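Local coordinates for protein nucleoside phosphorylase, putative (PDB 3BJE) that acts as a homodimeric uridine phosphorylase, the enzyme that uses phosphate to split uridine into uracil and ribose 1-phosphate, at residues D40-R45 against P87-S92; M210-I215 against G306-A311. One frame throughout, in Å; residues are numbered along the deposited sequence. Where two conformers were deposited one is given.

Contact 1 (D40-R45 against P87-S92); sequences DELADR and PVTVIS
The hydroxyl oxygen of Thr89, OG1, is gripped from two directions: the backbone N of Ala43 donates to it over 2.9 Å, in a nearly straight bond (167° at the hydrogen), and the hydroxyl of Thr80 is hydrogen-bonded to it as well. A threonine suits this place because its two branches do different work. With OG1 beside its own backbone N (chi1 -61°), the hydroxyl meets the loop, while the methyl CG2 lies 3.8 Å from CD1 of Leu42, whose side chain crosses that of Thr89 at about a right angle. The same Leu42 methyl comes 4.1 Å from CD1 of Ile91, so the leucine joins two residues on one face of the strand. Ala43 points its CB at the strand, 3.3 Å from OG1 of Thr89 and 3.9 Å from CB of Pro87; its small methyl lets the loop lie this close. Two residues on, the loop becomes strand. There the N of Thr89 donates to the carbonyl O of Arg45 over 3.0 Å, and CA of Val88 makes a CH...O contact with that same oxygen. A water donates to O of Pro87 at 2.7 Å; its further link to NH2 of Arg45, a side chain modelled in two conformations, is doubtful. The Thr89 N to Arg45 O bond begins the parallel pairing of strand 45-49 with strand 86-92, which Ile47 continues with Thr89 and Ile91. On its other edge strand 86-92 pairs antiparallel with strand 76-83, whose Phe78 packs against Thr89 and Ile91.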
loop_
_atom_site.group_PDB
_atom_site.type_symbol
_atom_site.label_atom_id
_atom_site.label_comp_id
_atom_site.label_asym_id
_atom_site.label_seq_id
_atom_site.Cartn_x
_atom_site.Cartn_y
_atom_site.Cartn_z
ATOM N N ASP A 40 19.397 3.316 17.732
ATOM C CA ASP A 40 19.968 4.556 18.255
ATOM C C ASP A 40 19.877 5.729 17.284
ATOM O O ASP A 40 20.281 6.839 17.623
ATOM C CB ASP A 40 21.404 4.364 18.791
ATOM C CG ASP A 40 22.448 4.079 17.711
ATOM O OD1 ASP A 40 22.134 3.980 16.508
ATOM O OD2 ASP A 40 23.634 3.943 18.097
ATOM N N GLU A 41 19.350 5.475 16.089
ATOM C CA GLU A 41 19.156 6.507 15.072
ATOM C C GLU A 41 17.740 7.043 14.981
ATOM O O GLU A 41 17.502 7.954 14.218
ATOM C CB GLU A 41 19.518 5.961 13.700
ATOM C CG GLU A 41 20.968 5.610 13.591
ATOM C CD GLU A 41 21.329 4.982 12.258
ATOM O OE1 GLU A 41 20.497 4.245 11.684
ATOM O OE2 GLU A 41 22.460 5.236 11.797
ATOM N N LEU A 42 16.812 6.463 15.740
ATOM C CA LEU A 42 15.398 6.794 15.635
ATOM C C LEU A 42 14.962 7.587 16.867
ATOM O O LEU A 42 15.134 7.118 17.991
ATOM C CB LEU A 42 14.589 5.503 15.537
ATOM C CG LEU A 42 13.066 5.642 15.449
ATOM C CD1 LEU A 42 12.702 6.408 14.194
ATOM C CD2 LEU A 42 12.444 4.240 15.471
ATOM N N ALA A 43 14.392 8.774 16.651
ATOM C CA ALA A 43 13.866 9.605 17.741
ATOM C C ALA A 43 12.519 9.070 18.246
ATOM O O ALA A 43 11.841 8.316 17.554
ATOM C CB ALA A 43 13.709 11.055 17.275
ATOM N N ASP A 44 12.140 9.474 19.452
ATOM C CA ASP A 44 10.810 9.160 20.005
ATOM C C ASP A 44 9.695 9.934 19.307
ATOM O O ASP A 44 8.530 9.530 19.358
ATOM C CB ASP A 44 10.743 9.497 21.497
ATOM C CG ASP A 44 11.608 8.599 22.353
ATOM O OD1 ASP A 44 12.060 7.545 21.883
ATOM O OD2 ASP A 44 11.834 8.961 23.526
ATOM N N ARG A 45 10.068 11.045 18.682
ATOM C CA ARG A 45 9.128 11.915 17.997
ATOM C C ARG A 45 9.345 11.792 16.491
ATOM O O ARG A 45 10.438 12.056 15.998
ATOM C CB ARG A 45 9.310 13.366 18.449
ATOM C CG ARG A 45 8.802 13.647 19.851
ATOM C CD ARG A 45 8.966 15.118 20.205
ATOM N NE ARG A 45 8.418 15.444 21.525
ATOM C CZ ARG A 45 9.020 15.171 22.680
ATOM N NH1 ARG A 45 8.431 15.516 23.818
ATOM N NH2 ARG A 45 10.197 14.554 22.715
ATOM N N PRO A 87 14.971 16.060 19.654
ATOM C CA PRO A 87 15.135 15.085 18.576
ATOM C C PRO A 87 13.852 14.796 17.830
ATOM O O PRO A 87 12.791 14.590 18.440
ATOM C CB PRO A 87 15.599 13.830 19.311
ATOM C CG PRO A 87 16.279 14.363 20.530
ATOM C CD PRO A 87 15.395 15.496 20.946
ATOM N N VAL A 88 13.973 14.781 16.510
ATOM C CA VAL A 88 12.860 14.418 15.633
ATOM C C VAL A 88 13.392 13.583 14.472
ATOM O O VAL A 88 14.524 13.784 14.011
ATOM C CB VAL A 88 12.114 15.661 15.097
ATOM C CG1 VAL A 88 10.976 15.242 14.132
ATOM C CG2 VAL A 88 11.555 16.495 16.244
ATOM N N THR A 89 12.580 12.627 14.037
ATOM C CA THR A 89 12.872 11.817 12.844
ATOM C C THR A 89 11.717 11.996 11.849
ATOM O O THR A 89 10.554 11.939 12.240
ATOM C CB THR A 89 12.992 10.307 13.181
ATOM O OG1 THR A 89 14.067 10.111 14.098
ATOM C CG2 THR A 89 13.248 9.453 11.921
ATOM N N VAL A 90 12.052 12.250 10.583
ATOM C CA VAL A 90 11.034 12.250 9.508
ATOM C C VAL A 90 11.250 10.959 8.721
ATOM O O VAL A 90 12.398 10.609 8.423
ATOM C CB VAL A 90 11.083 13.510 8.595
ATOM C CG1 VAL A 90 12.466 13.745 7.995
ATOM C CG2 VAL A 90 9.997 13.428 7.493
ATOM N N ILE A 91 10.150 10.246 8.456
ATOM C CA ILE A 91 10.145 8.986 7.727
ATOM C C ILE A 91 9.109 9.049 6.609
ATOM O O ILE A 91 7.946 9.423 6.866
ATOM C CB ILE A 91 9.764 7.786 8.634
ATOM C CG1 ILE A 91 10.792 7.620 9.750
ATOM C CG2 ILE A 91 9.634 6.504 7.815
ATOM C CD1 ILE A 91 10.423 6.567 10.793
ATOM N N SER A 92 9.515 8.697 5.391
ATOM C CA SER A 92 8.549 8.451 4.343
ATOM C C SER A 92 8.100 6.997 4.381
ATOM O O SER A 92 8.920 6.095 4.490
ATOM C CB SER A 92 9.086 8.793 2.947
ATOM O OG SER A 92 10.214 8.017 2.569
HETATM O O HOH W 1 12.151 13.206 20.610
#

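Contact 2 (M210-I215 against G306-A311); sequences MAHPNI and GYQAGA
The N-cap of helix 213-228 is docked here on the start of strand 308-318, within the nucleoside phosphorylase fold. His212 is the capping residue: its ND1 accepts from the N of Asn214 at 3.0 Å, with the donor close to the ring plane. Its own backbone N donates to O of Ala309 over 2.8 Å. The amide of Gln308 stacks over one face of the imidazole, the two planes 19° apart, and CG of Gln308 adds a CH-pi contact 3.9 Å from the ring centroid; Pro213 CD lies against the opposite face. Because the Gln308 chain is extended beyond CG (chi2 -164°), its amide also reaches Asn214, where OE1 takes a 2.8 Å bond from ND2 on a lone pair. Ile215, buried, packs on the strand, its CG2 3.7 Å from CA of Gly310. Glycine suits that place, since a CB would run into this methyl. Gln308 thus serves as a flat surface for the histidine and an acceptor for the asparagine, and its NE2 donates to a water. With ND1 accepting the capping bond, a neutral imidazole protonated on NE2 of His212 is probably preferred; polar bonds, a stacked amide and apolar packing by Ile215 together hold the capped helix end to the strand.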
loop_
_atom_site.group_PDB
_atom_site.type_symbol
_atom_site.label_atom_id
_atom_site.label_comp_id
_atom_site.label_asym_id
_atom_site.label_seq_id
_atom_site.Cartn_x
_atom_site.Cartn_y
_atom_site.Cartn_z
ATOM N N MET A 210 -9.073 6.652 16.497
ATOM C CA MET A 210 -9.036 8.051 16.884
ATOM C C MET A 210 -7.580 8.434 17.106
ATOM O O MET A 210 -6.805 7.652 17.658
ATOM C CB MET A 210 -9.836 8.266 18.168
ATOM C CG MET A 210 -10.101 9.734 18.496
ATOM S SD MET A 210 -10.918 10.011 20.094
ATOM C CE MET A 210 -9.699 9.361 21.215
ATOM N N ALA A 211 -7.221 9.633 16.672
ATOM C CA ALA A 211 -5.938 10.238 17.040
ATOM C C ALA A 211 -5.927 10.478 18.541
ATOM O O ALA A 211 -6.972 10.742 19.155
ATOM C CB ALA A 211 -5.742 11.558 16.298
ATOM N N HIS A 212 -4.741 10.404 19.132
ATOM C CA HIS A 212 -4.602 10.669 20.562
ATOM C C HIS A 212 -4.960 12.120 20.798
ATOM O O HIS A 212 -4.497 12.994 20.053
ATOM C CB HIS A 212 -3.173 10.390 21.026
ATOM C CG HIS A 212 -3.033 10.351 22.512
ATOM N ND1 HIS A 212 -3.041 11.486 23.293
ATOM C CD2 HIS A 212 -2.905 9.308 23.364
ATOM C CE1 HIS A 212 -2.915 11.147 24.561
ATOM N NE2 HIS A 212 -2.836 9.829 24.632
ATOM N N PRO A 213 -5.802 12.401 21.822
ATOM C CA PRO A 213 -6.238 13.771 22.094
ATOM C C PRO A 213 -5.095 14.758 22.270
ATOM O O PRO A 213 -5.217 15.916 21.870
ATOM C CB PRO A 213 -7.040 13.628 23.394
ATOM C CG PRO A 213 -7.541 12.217 23.368
ATOM C CD PRO A 213 -6.437 11.434 22.736
ATOM N N ASN A 214 -3.990 14.298 22.850
ATOM C CA ASN A 214 -2.816 15.150 23.037
ATOM C C ASN A 214 -2.210 15.583 21.707
ATOM O O ASN A 214 -1.735 16.710 21.565
ATOM C CB ASN A 214 -1.761 14.426 23.874
ATOM C CG ASN A 214 -0.584 15.308 24.216
ATOM O OD1 ASN A 214 -0.754 16.444 24.659
ATOM N ND2 ASN A 214 0.627 14.783 24.027
ATOM N N ILE A 215 -2.241 14.686 20.725
ATOM C CA ILE A 215 -1.727 15.005 19.404
ATOM C C ILE A 215 -2.655 15.992 18.690
ATOM O O ILE A 215 -2.188 17.000 18.161
ATOM C CB ILE A 215 -1.540 13.750 18.565
ATOM C CG1 ILE A 215 -0.471 12.847 19.206
ATOM C CG2 ILE A 215 -1.167 14.108 17.129
ATOM C CD1 ILE A 215 0.944 13.443 19.201
ATOM N N GLY A 306 0.100 1.724 22.417
ATOM C CA GLY A 306 0.200 2.775 23.413
ATOM C C GLY A 306 1.017 3.990 23.010
ATOM O O GLY A 306 1.353 4.815 23.862
ATOM N N TYR A 307 1.319 4.124 21.726
ATOM C CA TYR A 307 2.033 5.282 21.217
ATOM C C TYR A 307 1.018 6.363 20.860
ATOM O O TYR A 307 -0.078 6.043 20.384
ATOM C CB TYR A 307 2.821 4.930 19.957
ATOM C CG TYR A 307 3.883 3.843 20.080
ATOM C CD1 TYR A 307 4.268 3.325 21.314
ATOM C CD2 TYR A 307 4.538 3.366 18.952
ATOM C CE1 TYR A 307 5.257 2.349 21.412
ATOM C CE2 TYR A 307 5.528 2.367 19.037
ATOM C CZ TYR A 307 5.879 1.861 20.268
ATOM O OH TYR A 307 6.863 0.885 20.374
ATOM N N GLN A 308 1.367 7.626 21.078
ATOM C CA GLN A 308 0.482 8.743 20.763
ATOM C C GLN A 308 0.636 9.079 19.296
ATOM O O GLN A 308 1.748 9.368 18.846
ATOM C CB GLN A 308 0.840 9.961 21.597
ATOM C CG GLN A 308 0.866 9.682 23.090
ATOM C CD GLN A 308 0.838 10.960 23.916
ATOM O OE1 GLN A 308 1.043 12.058 23.395
ATOM N NE2 GLN A 308 0.546 10.817 25.202
ATOM N N ALA A 309 -0.464 9.039 18.546
ATOM C CA ALA A 309 -0.402 9.290 17.117
ATOM C C ALA A 309 -1.555 10.163 16.645
ATOM O O ALA A 309 -2.608 10.243 17.282
ATOM C CB ALA A 309 -0.367 7.979 16.333
ATOM N N GLY A 310 -1.335 10.796 15.498
ATOM C CA GLY A 310 -2.384 11.515 14.795
ATOM C C GLY A 310 -1.955 11.896 13.393
ATOM O O GLY A 310 -0.962 11.409 12.874
ATOM N N ALA A 311 -2.703 12.794 12.773
ATOM C CA ALA A 311 -2.478 13.101 11.366
ATOM C C ALA A 311 -3.070 14.456 11.026
ATOM O O ALA A 311 -4.063 14.892 11.627
ATOM C CB ALA A 311 -3.125 12.011 10.479
HETATM O O HOH W 2 -0.566 8.310 26.494
#

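From the N terminus, the loop ahead of strand 45-49 is met first, and contact 1 closes when the chain returns along strand 86-92, having made helix 54-59 and two further strands in between. Contact 2 opens only much later, at the end of strand 207-210, and closes a longer excursion when strand 308-318 begins. The two loops are therefore in series, neither nested nor crossing. The centres of contact 1 and contact 2 lie about 17 Å apart, and the two do not touch. Strand 142-151 lies between them in the sheet, pairing in parallel with 45-49 and with 308-318, while the C-terminal Ala349 hydrogen-bonds Asn214 of contact 2.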